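Local coordinates for polymerase X (Deinococcus radiodurans, PDB 2W9M), which probably extends DNA chains with deoxyribonucleotides as a family X DNA polymerase and carries a polymerase/histidinol phosphatase domain that binds zinc ions, at residues Asp295-Pro300 and Asp310-Leu315; His332-Trp337 and Asp516-Gly521; Trp337-Ala342 and Ala362-Ala367. One frame throughout, in Å; residues are numbered along the deposited sequence.

Contact 1 (Asp295-Pro300 and Asp310-Leu315)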
ATOM      1  N   ASP A 295     -15.589 -25.255 -24.960  1.00 48.96           N
ATOM      2  CA  ASP A 295     -15.261 -26.423 -24.140  1.00 61.59           C
ATOM      3  C   ASP A 295     -13.995 -26.204 -23.313  1.00 61.48           C
ATOM      4  O   ASP A 295     -13.094 -27.044 -23.296  1.00 63.08           O
ATOM      5  CB  ASP A 295     -15.136 -27.688 -24.995  1.00 62.89           C
ATOM      6  CG  ASP A 295     -16.442 -28.460 -25.086  1.00 95.14           C
ATOM      7  OD1 ASP A 295     -17.357 -28.182 -24.278  1.00 91.90           O
ATOM      8  OD2 ASP A 295     -16.553 -29.348 -25.960  1.00103.88           O
ATOM      9  N   LEU A 296     -13.944 -25.066 -22.630  1.00 59.75           N
ATOM     10  CA  LEU A 296     -12.812 -24.705 -21.788  1.00 48.19           C
ATOM     11  C   LEU A 296     -13.238 -24.593 -20.332  1.00 44.00           C
ATOM     12  O   LEU A 296     -14.382 -24.234 -20.039  1.00 45.34           O
ATOM     13  CB  LEU A 296     -12.213 -23.374 -22.249  1.00 45.86           C
ATOM     14  CG  LEU A 296     -10.987 -23.418 -23.162  1.00 53.85           C
ATOM     15  CD1 LEU A 296     -10.909 -24.726 -23.929  1.00 54.69           C
ATOM     16  CD2 LEU A 296     -10.974 -22.219 -24.107  1.00 51.15           C
ATOM     17  N   PRO A 297     -12.322 -24.918 -19.411  1.00 49.46           N
ATOM     18  CA  PRO A 297     -12.550 -24.715 -17.974  1.00 44.35           C
ATOM     19  C   PRO A 297     -12.558 -23.228 -17.647  1.00 45.02           C
ATOM     20  O   PRO A 297     -11.722 -22.487 -18.163  1.00 50.79           O
ATOM     21  CB  PRO A 297     -11.325 -25.377 -17.338  1.00 34.04           C
ATOM     22  CG  PRO A 297     -10.282 -25.343 -18.430  1.00 49.48           C
ATOM     23  CD  PRO A 297     -11.069 -25.647 -19.662  1.00 39.07           C
ATOM     24  N   PHE A 298     -13.492 -22.792 -16.807  1.00 47.11           N
ATOM     25  CA  PHE A 298     -13.570 -21.384 -16.443  1.00 40.84           C
ATOM     26  C   PHE A 298     -12.300 -20.958 -15.730  1.00 43.16           C
ATOM     27  O   PHE A 298     -11.854 -21.623 -14.794  1.00 46.65           O
ATOM     28  CB  PHE A 298     -14.784 -21.110 -15.554  1.00 41.47           C
ATOM     29  CG  PHE A 298     -15.029 -19.650 -15.302  1.00 40.27           C
ATOM     30  CD1 PHE A 298     -15.894 -18.929 -16.108  1.00 46.15           C
ATOM     31  CD2 PHE A 298     -14.394 -18.996 -14.264  1.00 54.24           C
ATOM     32  CE1 PHE A 298     -16.123 -17.581 -15.884  1.00 51.13           C
ATOM     33  CE2 PHE A 298     -14.620 -17.648 -14.030  1.00 50.32           C
ATOM     34  CZ  PHE A 298     -15.483 -16.941 -14.843  1.00 41.51           C
ATOM     35  N   ARG A 299     -11.719 -19.852 -16.183  1.00 41.36           N
ATOM     36  CA  ARG A 299     -10.483 -19.327 -15.606  1.00 39.79           C
ATOM     37  C   ARG A 299     -10.756 -18.002 -14.898  1.00 40.84           C
ATOM     38  O   ARG A 299     -10.980 -16.977 -15.547  1.00 35.06           O
ATOM     39  CB  ARG A 299      -9.422 -19.149 -16.696  1.00 31.15           C
ATOM     40  CG  ARG A 299      -8.076 -18.636 -16.214  1.00 32.86           C
ATOM     41  CD  ARG A 299      -7.041 -18.714 -17.334  1.00 33.27           C
ATOM     42  NE  ARG A 299      -5.742 -18.172 -16.944  1.00 37.04           N
ATOM     43  CZ  ARG A 299      -4.679 -18.123 -17.746  1.00 41.36           C
ATOM     44  NH1 ARG A 299      -4.761 -18.586 -18.985  1.00 45.28           N
ATOM     45  NH2 ARG A 299      -3.536 -17.612 -17.312  1.00 41.23           N
ATOM     46  N   PRO A 300     -10.742 -18.024 -13.554  1.00 47.59           N
ATOM     47  CA  PRO A 300     -11.078 -16.861 -12.721  1.00 41.25           C
ATOM     48  C   PRO A 300     -10.192 -15.656 -13.034  1.00 39.49           C
ATOM     49  O   PRO A 300      -9.003 -15.829 -13.300  1.00 38.23           O
ATOM     50  CB  PRO A 300     -10.807 -17.359 -11.296  1.00 38.59           C
ATOM     51  CG  PRO A 300     -10.882 -18.848 -11.386  1.00 48.46           C
ATOM     52  CD  PRO A 300     -10.359 -19.194 -12.745  1.00 41.55           C
ATOM     53  N   ASP A 310       0.628 -21.667 -16.699  1.00 39.91           N
ATOM     54  CA  ASP A 310       0.882 -23.095 -16.520  1.00 47.79           C
ATOM     55  C   ASP A 310       0.532 -23.598 -15.116  1.00 53.44           C
ATOM     56  O   ASP A 310       0.585 -24.799 -14.851  1.00 60.15           O
ATOM     57  CB  ASP A 310       2.344 -23.418 -16.845  1.00 51.78           C
ATOM     58  CG  ASP A 310       2.750 -22.955 -18.237  1.00 74.77           C
ATOM     59  OD1 ASP A 310       1.864 -22.835 -19.114  1.00 69.15           O
ATOM     60  OD2 ASP A 310       3.959 -22.713 -18.455  1.00 76.61           O
ATOM     61  N   LEU A 311       0.164 -22.678 -14.227  1.00 49.71           N
ATOM     62  CA  LEU A 311      -0.076 -23.009 -12.822  1.00 36.88           C
ATOM     63  C   LEU A 311      -1.550 -23.028 -12.414  1.00 37.85           C
ATOM     64  O   LEU A 311      -1.939 -23.787 -11.530  1.00 37.64           O
ATOM     65  CB  LEU A 311       0.641 -22.003 -11.918  1.00 45.01           C
ATOM     66  CG  LEU A 311       2.159 -21.896 -12.036  1.00 60.44           C
ATOM     67  CD1 LEU A 311       2.652 -20.639 -11.340  1.00 48.49           C
ATOM     68  CD2 LEU A 311       2.831 -23.140 -11.467  1.00 65.27           C
ATOM     69  N   TRP A 312      -2.362 -22.190 -13.051  1.00 42.50           N
ATOM     70  CA  TRP A 312      -3.653 -21.793 -12.481  1.00 34.35           C
ATOM     71  C   TRP A 312      -4.663 -22.894 -12.124  1.00 31.68           C
ATOM     72  O   TRP A 312      -5.563 -22.650 -11.317  1.00 40.01           O
ATOM     73  CB  TRP A 312      -4.312 -20.686 -13.319  1.00 37.70           C
ATOM     74  CG  TRP A 312      -5.055 -21.165 -14.520  1.00 32.60           C
ATOM     75  CD1 TRP A 312      -4.585 -21.249 -15.797  1.00 38.99           C
ATOM     76  CD2 TRP A 312      -6.415 -21.608 -14.562  1.00 35.61           C
ATOM     77  NE1 TRP A 312      -5.564 -21.725 -16.632  1.00 42.40           N
ATOM     78  CE2 TRP A 312      -6.700 -21.956 -15.898  1.00 44.11           C
ATOM     79  CE3 TRP A 312      -7.418 -21.754 -13.598  1.00 35.10           C
ATOM     80  CZ2 TRP A 312      -7.944 -22.438 -16.297  1.00 38.94           C
ATOM     81  CZ3 TRP A 312      -8.654 -22.229 -13.994  1.00 41.13           C
ATOM     82  CH2 TRP A 312      -8.907 -22.567 -15.333  1.00 53.47           C
ATOM     83  N   GLN A 313      -4.526 -24.089 -12.702  1.00 48.51           N
ATOM     84  CA  GLN A 313      -5.445 -25.194 -12.395  1.00 44.18           C
ATOM     85  C   GLN A 313      -5.011 -25.964 -11.144  1.00 45.39           C
ATOM     86  O   GLN A 313      -5.718 -26.850 -10.656  1.00 46.06           O
ATOM     87  CB  GLN A 313      -5.588 -26.131 -13.593  1.00 45.23           C
ATOM     88  CG  GLN A 313      -5.879 -25.398 -14.890  1.00 54.18           C
ATOM     89  CD  GLN A 313      -6.617 -26.253 -15.900  1.00 60.89           C
ATOM     90  OE1 GLN A 313      -7.483 -27.053 -15.540  1.00 63.22           O
ATOM     91  NE2 GLN A 313      -6.288 -26.076 -17.177  1.00 55.06           N
ATOM     92  N   THR A 314      -3.842 -25.599 -10.630  1.00 38.55           N
ATOM     93  CA  THR A 314      -3.312 -26.134  -9.383  1.00 31.74           C
ATOM     94  C   THR A 314      -3.836 -25.338  -8.188  1.00 36.62           C
ATOM     95  O   THR A 314      -3.861 -25.827  -7.059  1.00 35.94           O
ATOM     96  CB  THR A 314      -1.774 -26.062  -9.393  1.00 40.79           C
ATOM     97  OG1 THR A 314      -1.256 -27.110 -10.220  1.00 50.05           O
ATOM     98  CG2 THR A 314      -1.210 -26.204  -7.995  1.00 51.74           C
ATOM     99  N   LEU A 315      -4.269 -24.109  -8.452  1.00 35.41           N
ATOM    100  CA  LEU A 315      -4.666 -23.181  -7.398  1.00 32.87           C
ATOM    101  C   LEU A 315      -6.119 -23.360  -6.969  1.00 37.96           C
ATOM    102  O   LEU A 315      -6.943 -23.876  -7.731  1.00 43.33           O
ATOM    103  CB  LEU A 315      -4.423 -21.742  -7.855  1.00 33.02           C
ATOM    104  CG  LEU A 315      -3.002 -21.470  -8.344  1.00 31.39           C
ATOM    105  CD1 LEU A 315      -2.890 -20.067  -8.907  1.00 30.99           C
ATOM    106  CD2 LEU A 315      -2.003 -21.689  -7.219  1.00 20.53           C
TER

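Contact 2 (His332-Trp337 and Asp516-Gly521). With ZN (zinc ion), chain D; ZN (zinc ion), chain C.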
ATOM      1  N   HIS A 332      -0.128  -4.666  12.674  1.00 24.58           N
ATOM      2  CA  HIS A 332       0.775  -3.693  12.075  1.00 22.36           C
ATOM      3  C   HIS A 332       0.037  -2.409  11.685  1.00 23.16           C
ATOM      4  O   HIS A 332      -0.109  -2.091  10.511  1.00 23.52           O
ATOM      5  CB  HIS A 332       1.516  -4.303  10.881  1.00 25.91           C
ATOM      6  CG  HIS A 332       2.598  -3.430  10.339  1.00 25.28           C
ATOM      7  ND1 HIS A 332       3.204  -3.663   9.119  1.00 25.40           N
ATOM      8  CD2 HIS A 332       3.174  -2.311  10.832  1.00 28.32           C
ATOM      9  CE1 HIS A 332       4.111  -2.733   8.898  1.00 27.58           C
ATOM     10  NE2 HIS A 332       4.115  -1.896   9.923  1.00 28.78           N
ATOM     11  N   THR A 333      -0.433  -1.684  12.693  1.00 27.68           N
ATOM     12  CA  THR A 333      -1.084  -0.398  12.489  1.00 20.69           C
ATOM     13  C   THR A 333      -0.313   0.664  13.268  1.00 32.20           C
ATOM     14  O   THR A 333       0.403   0.341  14.214  1.00 31.02           O
ATOM     15  CB  THR A 333      -2.532  -0.425  12.986  1.00 21.12           C
ATOM     16  OG1 THR A 333      -2.542  -0.693  14.393  1.00 32.76           O
ATOM     17  CG2 THR A 333      -3.332  -1.504  12.266  1.00 26.80           C
ATOM     18  N   HIS A 334      -0.447   1.926  12.872  1.00 29.42           N
ATOM     19  CA  HIS A 334       0.266   3.008  13.549  1.00 26.98           C
ATOM     20  C   HIS A 334      -0.685   3.995  14.213  1.00 31.54           C
ATOM     21  O   HIS A 334      -1.810   4.189  13.760  1.00 38.40           O
ATOM     22  CB  HIS A 334       1.210   3.730  12.583  1.00 23.19           C
ATOM     23  CG  HIS A 334       2.336   2.875  12.096  1.00 26.60           C
ATOM     24  ND1 HIS A 334       3.611   2.957  12.608  1.00 29.15           N
ATOM     25  CD2 HIS A 334       2.371   1.904  11.150  1.00 24.18           C
ATOM     26  CE1 HIS A 334       4.388   2.078  11.999  1.00 32.39           C
ATOM     27  NE2 HIS A 334       3.656   1.427  11.111  1.00 27.39           N
ATOM     28  N   SER A 335      -0.220   4.608  15.297  1.00 22.94           N
ATOM     29  CA  SER A 335      -1.033   5.538  16.067  1.00 25.87           C
ATOM     30  C   SER A 335      -0.313   6.867  16.257  1.00 32.50           C
ATOM     31  O   SER A 335       0.805   7.064  15.779  1.00 28.47           O
ATOM     32  CB  SER A 335      -1.351   4.949  17.441  1.00 32.43           C
ATOM     33  OG  SER A 335      -0.207   4.982  18.285  1.00 25.02           O
ATOM     34  N   THR A 336      -0.964   7.767  16.981  1.00 36.67           N
ATOM     35  CA  THR A 336      -0.390   9.061  17.329  1.00 33.93           C
ATOM     36  C   THR A 336       0.948   8.950  18.071  1.00 34.56           C
ATOM     37  O   THR A 336       1.786   9.849  17.979  1.00 31.77           O
ATOM     38  CB  THR A 336      -1.399   9.891  18.141  1.00 28.60           C
ATOM     39  OG1 THR A 336      -2.098  10.772  17.252  1.00 34.56           O
ATOM     40  CG2 THR A 336      -0.695  10.708  19.210  1.00 52.50           C
ATOM     41  N   TRP A 337       1.149   7.845  18.790  1.00 31.78           N
ATOM     42  CA  TRP A 337       2.418   7.584  19.474  1.00 29.65           C
ATOM     43  C   TRP A 337       3.610   7.651  18.520  1.00 34.04           C
ATOM     44  O   TRP A 337       4.710   8.045  18.907  1.00 29.45           O
ATOM     45  CB  TRP A 337       2.395   6.209  20.150  1.00 31.25           C
ATOM     46  CG  TRP A 337       1.556   6.160  21.377  1.00 32.39           C
ATOM     47  CD1 TRP A 337       0.218   5.898  21.449  1.00 33.70           C
ATOM     48  CD2 TRP A 337       1.995   6.379  22.719  1.00 28.14           C
ATOM     49  NE1 TRP A 337      -0.203   5.940  22.754  1.00 29.56           N
ATOM     50  CE2 TRP A 337       0.870   6.238  23.556  1.00 32.37           C
ATOM     51  CE3 TRP A 337       3.231   6.683  23.298  1.00 36.28           C
ATOM     52  CZ2 TRP A 337       0.942   6.390  24.939  1.00 35.52           C
ATOM     53  CZ3 TRP A 337       3.302   6.836  24.675  1.00 40.84           C
ATOM     54  CH2 TRP A 337       2.166   6.688  25.478  1.00 37.77           C
ATOM     55  N   ASP A 516      -0.832  -1.709   7.448  1.00 23.96           N
ATOM     56  CA  ASP A 516       0.144  -0.686   7.810  1.00 19.33           C
ATOM     57  C   ASP A 516      -0.540   0.674   7.928  1.00 18.93           C
ATOM     58  O   ASP A 516       0.037   1.705   7.578  1.00 24.48           O
ATOM     59  CB  ASP A 516       1.272  -0.629   6.776  1.00 27.12           C
ATOM     60  CG  ASP A 516       2.540  -0.003   7.329  1.00 25.58           C
ATOM     61  OD1 ASP A 516       2.503   0.500   8.469  1.00 29.02           O
ATOM     62  OD2 ASP A 516       3.574  -0.012   6.626  1.00 33.35           O
ATOM     63  N   ALA A 517      -1.774   0.667   8.423  1.00 21.41           N
ATOM     64  CA  ALA A 517      -2.582   1.884   8.529  1.00 26.94           C
ATOM     65  C   ALA A 517      -1.958   2.962   9.420  1.00 23.91           C
ATOM     66  O   ALA A 517      -1.610   2.708  10.571  1.00 27.14           O
ATOM     67  CB  ALA A 517      -3.986   1.542   9.025  1.00 18.23           C
ATOM     68  N   HIS A 518      -1.828   4.168   8.878  1.00 22.58           N
ATOM     69  CA  HIS A 518      -1.368   5.310   9.660  1.00 35.34           C
ATOM     70  C   HIS A 518      -2.540   6.216  10.030  1.00 20.60           C
ATOM     71  O   HIS A 518      -2.369   7.265  10.644  1.00 25.99           O
ATOM     72  CB  HIS A 518      -0.309   6.085   8.882  1.00 26.23           C
ATOM     73  CG  HIS A 518       1.028   5.416   8.872  1.00 23.23           C
ATOM     74  ND1 HIS A 518       1.289   4.293   8.119  1.00 29.99           N
ATOM     75  CD2 HIS A 518       2.174   5.702   9.533  1.00 21.63           C
ATOM     76  CE1 HIS A 518       2.541   3.919   8.310  1.00 28.14           C
ATOM     77  NE2 HIS A 518       3.099   4.756   9.167  1.00 30.74           N
ATOM     78  N   VAL A 519      -3.732   5.769   9.663  1.00 30.55           N
ATOM     79  CA  VAL A 519      -4.954   6.539   9.794  1.00 25.78           C
ATOM     80  C   VAL A 519      -6.105   5.533   9.772  1.00 29.17           C
ATOM     81  O   VAL A 519      -5.980   4.476   9.166  1.00 23.00           O
ATOM     82  CB  VAL A 519      -5.065   7.554   8.629  1.00 32.26           C
ATOM     83  CG1 VAL A 519      -6.446   7.526   7.988  1.00 32.03           C
ATOM     84  CG2 VAL A 519      -4.684   8.950   9.100  1.00 23.79           C
ATOM     85  N   PRO A 520      -7.220   5.843  10.453  1.00 30.95           N
ATOM     86  CA  PRO A 520      -8.322   4.875  10.555  1.00 33.36           C
ATOM     87  C   PRO A 520      -8.807   4.371   9.189  1.00 29.40           C
ATOM     88  O   PRO A 520      -9.089   3.184   9.026  1.00 32.50           O
ATOM     89  CB  PRO A 520      -9.429   5.675  11.253  1.00 31.19           C
ATOM     90  CG  PRO A 520      -8.720   6.759  11.970  1.00 24.24           C
ATOM     91  CD  PRO A 520      -7.527   7.108  11.140  1.00 22.72           C
ATOM     92  N   GLY A 521      -8.898   5.268   8.215  1.00 28.49           N
ATOM     93  CA  GLY A 521      -9.331   4.888   6.885  1.00 26.03           C
ATOM     94  C   GLY A 521      -8.339   3.959   6.215  1.00 35.78           C
ATOM     95  O   GLY A 521      -8.669   3.283   5.243  1.00 40.26           O
TER
HETATM   96 ZN    ZN D1566       4.687   0.242   9.438  1.00 24.88          ZN
HETATM   97 ZN    ZN C1565       5.107   4.972   9.718  1.00 34.74          ZN

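Contact 3 (Trp337-Ala342 and Ala362-Ala367). With ZN (zinc ion), chain C.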
ATOM      1  N   TRP A 337       1.149   7.845  18.790  1.00 31.78           N
ATOM      2  CA  TRP A 337       2.418   7.584  19.474  1.00 29.65           C
ATOM      3  C   TRP A 337       3.610   7.651  18.520  1.00 34.04           C
ATOM      4  O   TRP A 337       4.710   8.045  18.907  1.00 29.45           O
ATOM      5  CB  TRP A 337       2.395   6.209  20.150  1.00 31.25           C
ATOM      6  CG  TRP A 337       1.556   6.160  21.377  1.00 32.39           C
ATOM      7  CD1 TRP A 337       0.218   5.898  21.449  1.00 33.70           C
ATOM      8  CD2 TRP A 337       1.995   6.379  22.719  1.00 28.14           C
ATOM      9  NE1 TRP A 337      -0.203   5.940  22.754  1.00 29.56           N
ATOM     10  CE2 TRP A 337       0.870   6.238  23.556  1.00 32.37           C
ATOM     11  CE3 TRP A 337       3.231   6.683  23.298  1.00 36.28           C
ATOM     12  CZ2 TRP A 337       0.942   6.390  24.939  1.00 35.52           C
ATOM     13  CZ3 TRP A 337       3.302   6.836  24.675  1.00 40.84           C
ATOM     14  CH2 TRP A 337       2.166   6.688  25.478  1.00 37.77           C
ATOM     15  N   SER A 338       3.388   7.249  17.273  1.00 30.39           N
ATOM     16  CA  SER A 338       4.444   7.211  16.271  1.00 31.35           C
ATOM     17  C   SER A 338       4.196   8.290  15.214  1.00 38.77           C
ATOM     18  O   SER A 338       4.189   9.486  15.517  1.00 34.96           O
ATOM     19  CB  SER A 338       4.481   5.828  15.616  1.00 26.40           C
ATOM     20  OG  SER A 338       5.751   5.547  15.067  1.00 41.56           O
ATOM     21  N   ASP A 339       3.981   7.858  13.974  1.00 27.54           N
ATOM     22  CA  ASP A 339       3.663   8.776  12.893  1.00 25.55           C
ATOM     23  C   ASP A 339       2.258   8.544  12.338  1.00 20.39           C
ATOM     24  O   ASP A 339       1.986   8.840  11.182  1.00 25.46           O
ATOM     25  CB  ASP A 339       4.711   8.696  11.781  1.00 23.86           C
ATOM     26  CG  ASP A 339       4.752   7.337  11.105  1.00 32.08           C
ATOM     27  OD1 ASP A 339       4.153   6.380  11.641  1.00 33.58           O
ATOM     28  OD2 ASP A 339       5.387   7.222  10.031  1.00 32.16           O
ATOM     29  N   GLY A 340       1.367   8.020  13.173  1.00 21.31           N
ATOM     30  CA  GLY A 340      -0.030   7.872  12.802  1.00 15.95           C
ATOM     31  C   GLY A 340      -0.811   9.143  13.071  1.00 25.43           C
ATOM     32  O   GLY A 340      -0.271  10.108  13.617  1.00 33.97           O
ATOM     33  N   GLY A 341      -2.084   9.151  12.692  1.00 25.71           N
ATOM     34  CA  GLY A 341      -2.907  10.339  12.845  1.00 30.43           C
ATOM     35  C   GLY A 341      -4.065  10.181  13.815  1.00 35.69           C
ATOM     36  O   GLY A 341      -4.830  11.119  14.039  1.00 37.79           O
ATOM     37  N   ALA A 342      -4.198   8.992  14.388  1.00 29.00           N
ATOM     38  CA  ALA A 342      -5.276   8.714  15.323  1.00 33.29           C
ATOM     39  C   ALA A 342      -4.746   8.030  16.581  1.00 34.87           C
ATOM     40  O   ALA A 342      -3.663   7.447  16.570  1.00 37.54           O
ATOM     41  CB  ALA A 342      -6.346   7.859  14.656  1.00 28.72           C
ATOM     42  N   ALA A 362       1.571  -1.428  16.451  1.00 26.40           N
ATOM     43  CA  ALA A 362       2.910  -1.597  15.881  1.00 23.11           C
ATOM     44  C   ALA A 362       3.555  -0.286  15.426  1.00 26.53           C
ATOM     45  O   ALA A 362       3.817  -0.094  14.240  1.00 31.87           O
ATOM     46  CB  ALA A 362       2.875  -2.595  14.729  1.00 22.37           C
ATOM     47  N   ASP A 363       3.819   0.606  16.374  1.00 26.08           N
ATOM     48  CA  ASP A 363       4.459   1.883  16.069  1.00 25.41           C
ATOM     49  C   ASP A 363       5.969   1.710  15.907  1.00 22.65           C
ATOM     50  O   ASP A 363       6.530   0.702  16.337  1.00 22.69           O
ATOM     51  CB  ASP A 363       4.126   2.914  17.156  1.00 31.38           C
ATOM     52  CG  ASP A 363       2.701   3.443  17.038  1.00 33.14           C
ATOM     53  OD1 ASP A 363       2.385   4.076  16.009  1.00 38.21           O
ATOM     54  OD2 ASP A 363       1.894   3.224  17.966  1.00 28.09           O
ATOM     55  N   HIS A 364       6.625   2.679  15.272  1.00 19.60           N
ATOM     56  CA  HIS A 364       8.058   2.576  15.018  1.00 19.64           C
ATOM     57  C   HIS A 364       8.857   2.676  16.304  1.00 28.66           C
ATOM     58  O   HIS A 364       8.326   3.036  17.357  1.00 28.89           O
ATOM     59  CB  HIS A 364       8.537   3.673  14.069  1.00 28.15           C
ATOM     60  CG  HIS A 364       7.749   3.766  12.806  1.00 28.16           C
ATOM     61  ND1 HIS A 364       8.058   3.032  11.682  1.00 30.22           N
ATOM     62  CD2 HIS A 364       6.665   4.509  12.489  1.00 29.15           C
ATOM     63  CE1 HIS A 364       7.191   3.318  10.727  1.00 28.37           C
ATOM     64  NE2 HIS A 364       6.336   4.209  11.191  1.00 32.60           N
ATOM     65  N   SER A 365      10.149   2.389  16.197  1.00 24.25           N
ATOM     66  CA  SER A 365      11.044   2.405  17.342  1.00 32.09           C
ATOM     67  C   SER A 365      12.104   3.497  17.229  1.00 30.26           C
ATOM     68  O   SER A 365      12.278   4.088  16.167  1.00 36.78           O
ATOM     69  CB  SER A 365      11.718   1.044  17.474  1.00 26.71           C
ATOM     70  OG  SER A 365      12.217   0.611  16.224  1.00 24.06           O
ATOM     71  N   ARG A 366      12.784   3.762  18.344  1.00 36.81           N
ATOM     72  CA  ARG A 366      13.961   4.637  18.406  1.00 31.00           C
ATOM     73  C   ARG A 366      14.477   5.129  17.055  1.00 36.85           C
ATOM     74  O   ARG A 366      14.325   6.298  16.707  1.00 37.81           O
ATOM     75  CB  ARG A 366      15.107   3.893  19.105  1.00 43.73           C
ATOM     76  CG  ARG A 366      15.383   4.286  20.542  1.00 55.65           C
ATOM     77  CD  ARG A 366      16.509   5.315  20.620  1.00 85.20           C
ATOM     78  NE  ARG A 366      16.021   6.672  20.858  1.00 97.99           N
ATOM     79  CZ  ARG A 366      16.744   7.773  20.668  1.00 89.14           C
ATOM     80  NH1 ARG A 366      17.989   7.683  20.217  1.00 68.77           N
ATOM     81  NH2 ARG A 366      16.215   8.966  20.920  1.00 68.45           N
ATOM     82  N   ALA A 367      15.097   4.222  16.306  1.00 31.58           N
ATOM     83  CA  ALA A 367      15.863   4.578  15.114  1.00 39.06           C
ATOM     84  C   ALA A 367      15.096   5.415  14.088  1.00 36.60           C
ATOM     85  O   ALA A 367      15.673   6.294  13.446  1.00 35.60           O
ATOM     86  CB  ALA A 367      16.451   3.331  14.464  1.00 20.78           C
TER
HETATM   87 ZN    ZN C1565       5.107   4.972   9.718  1.00 34.74          ZN

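Contact 1 (Asp295-Pro300 and Asp310-Leu315)
Arg299 lies along one face of the Trp312 indole, and both its methylenes and its guanidinium lie over the ring. CG of Arg299 stands 3.6 Å above the ring plane of Trp312, over its centre. The next carbon makes a CH-pi contact, Arg299 CD lying 3.6 Å from the centroid of the five-membered ring of Trp312. Beyond it the guanidinium of Arg299 lies flat on Trp312, group centres 4.2 Å apart and planes at 8°. A fully extended chain makes this possible: CG is anti to the backbone N (chi1 -179°), and the chain stays extended through to NE. A salt bridge from NH2 to Asp309 and a hydrogen bond from NE to the carbonyl of Tyr303 fix the rotation of the flat group. The cation-pi stack thus joins two parts of the loop that runs from helix 287-293, in the polymerase beta-type thumb, to strand 329-333 of the zinc-binding domain. Trp312 reaches across with CG placed between its backbone N and carbonyl carbon (chi1 82°), while Gln313 CG covers the opposite face, 3.6 Å from the ring plane. At the six-membered end, Trp312 CH2 comes within 3.1 Å of Phe298 O, which approaches obliquely. Nearby, Pro300 CD packs at 3.7 Å from Trp312 CZ3, and Pro297 CB touches Trp312 CH2 more distantly. With an alanine here in place of Trp312, Arg299 would probably lose the flat surface under its methylenes and guanidinium, and a gap would open beside Pro300.

Contact 2 (His332-Trp337 and Asp516-Gly521)
The backbone N of His334 donates a hydrogen bond to Ala517 O, 2.7 Å long with an N-H...O angle of 162°. The bond joins two loops that both supply ligands to one zinc ion. That ion is bound by His332 NE2 at 2.3 Å, by His334 NE2 at 2.3 Å and by Asp516 OD1 at 2.4 Å, with Glu401 completing the site. Asp516 OD1 approaches the two imidazoles differently, over a face of His332 but at the edge of His334, near its plane. His332 has CG anti to its backbone N (chi1 -172°), and its ND1 is hydrogen-bonded to Glu487, a second-shell partner that fixes the ring's turn. His334 and His518 run side by side as an offset stack, centroids 4.1 Å apart and planes at 8°, yet serve different metals: His518 NE2 binds a second zinc at 2.1 Å. His518 ND1 also makes a weak hydrogen bond to Asp516 O, 2.9 Å. His332, His334 and Asp516 belong to the multinuclear metal centre of a PHP domain, consistent with phosphoesterase chemistry. The contact joins the ends of strands 329-333 and 511-514, first and last in the parallel sheet, with Met347 of helix 344-353 packing against Thr333 and Ala517, and Gly360 of strand 358-364 bonded to Thr333.

Contact 3 (Trp337-Ala342 and Ala362-Ala367)
Asp339 and His364 meet at a zinc ion. The carboxylate holds it with both oxygens, Asp339 OD2 at 2.3 Å and Asp339 OD1 at a longer 2.6 Å, while His364 NE2 binds at 2.1 Å; His518 supplies the remaining protein ligand. Carboxylate and imidazole stand nearly perpendicular, their planes 81° apart, and Asp339 OD1 lies at the ring edge, 3.1 Å from His364 NE2. These two atoms are brought together by the shared metal and not by a hydrogen bond. The carboxylate of Asp339 reaches the zinc with CG lodged between the backbone N and the carbonyl carbon (chi1 64°).

The second shell is Ser338. Its OG accepts a hydrogen bond from the backbone N of His364, 3.0 Å long with an N-H...O angle of 150°, and the same oxygen sits in the plane of the His364 ring, 2.9 Å from CD2. One hydroxyl therefore borders both the main chain and the imidazole edge of the ligand, which would restrict how the ring can turn. Further out comes Asp363, whose OD2 lies 3.7 Å from Trp337 CB. Asp339 OD1 and Asp363 OD1 are 5.2 Å apart; the zinc probably offsets the charge of Asp339, while Asp363 OD1 accepts a hydrogen bond from the backbone N of Ser335.

The loop before helix 344-353 is thus fastened to the end of strand 358-364, as in PHP domains, where metal ligands gather at strand ends. Trp337 leads its indole away to Glu385 on helix 376-391, Asp363 is bonded through its backbone to Glu401 on strand 396-403, and Asp339 O is hydrogen-bonded to NE1 of Trp114 of helix 107-115, in the helix-hairpin-helix region.

How the contacts relate
Following the chain from the N terminus, contact 1 comes first, closing a short loop of nine residues within the connection between helix 287-293 and strand 329-333. It is complete before the other two begin and lies on the opposite side of the chain's centre from them, with about 38 Å between the centres of contacts 1 and 2. Contact 2 then opens and spans the seven-stranded parallel sheet from its first strand to beyond its last, bringing residues 332-337 to 516-521. Contact 3, between 337-342 and 362-367, falls within that long span and shares Trp337 with it. The two touch, share a zinc ion and gather the ends of strands 329-333, 358-364 and 511-514 into one metal centre.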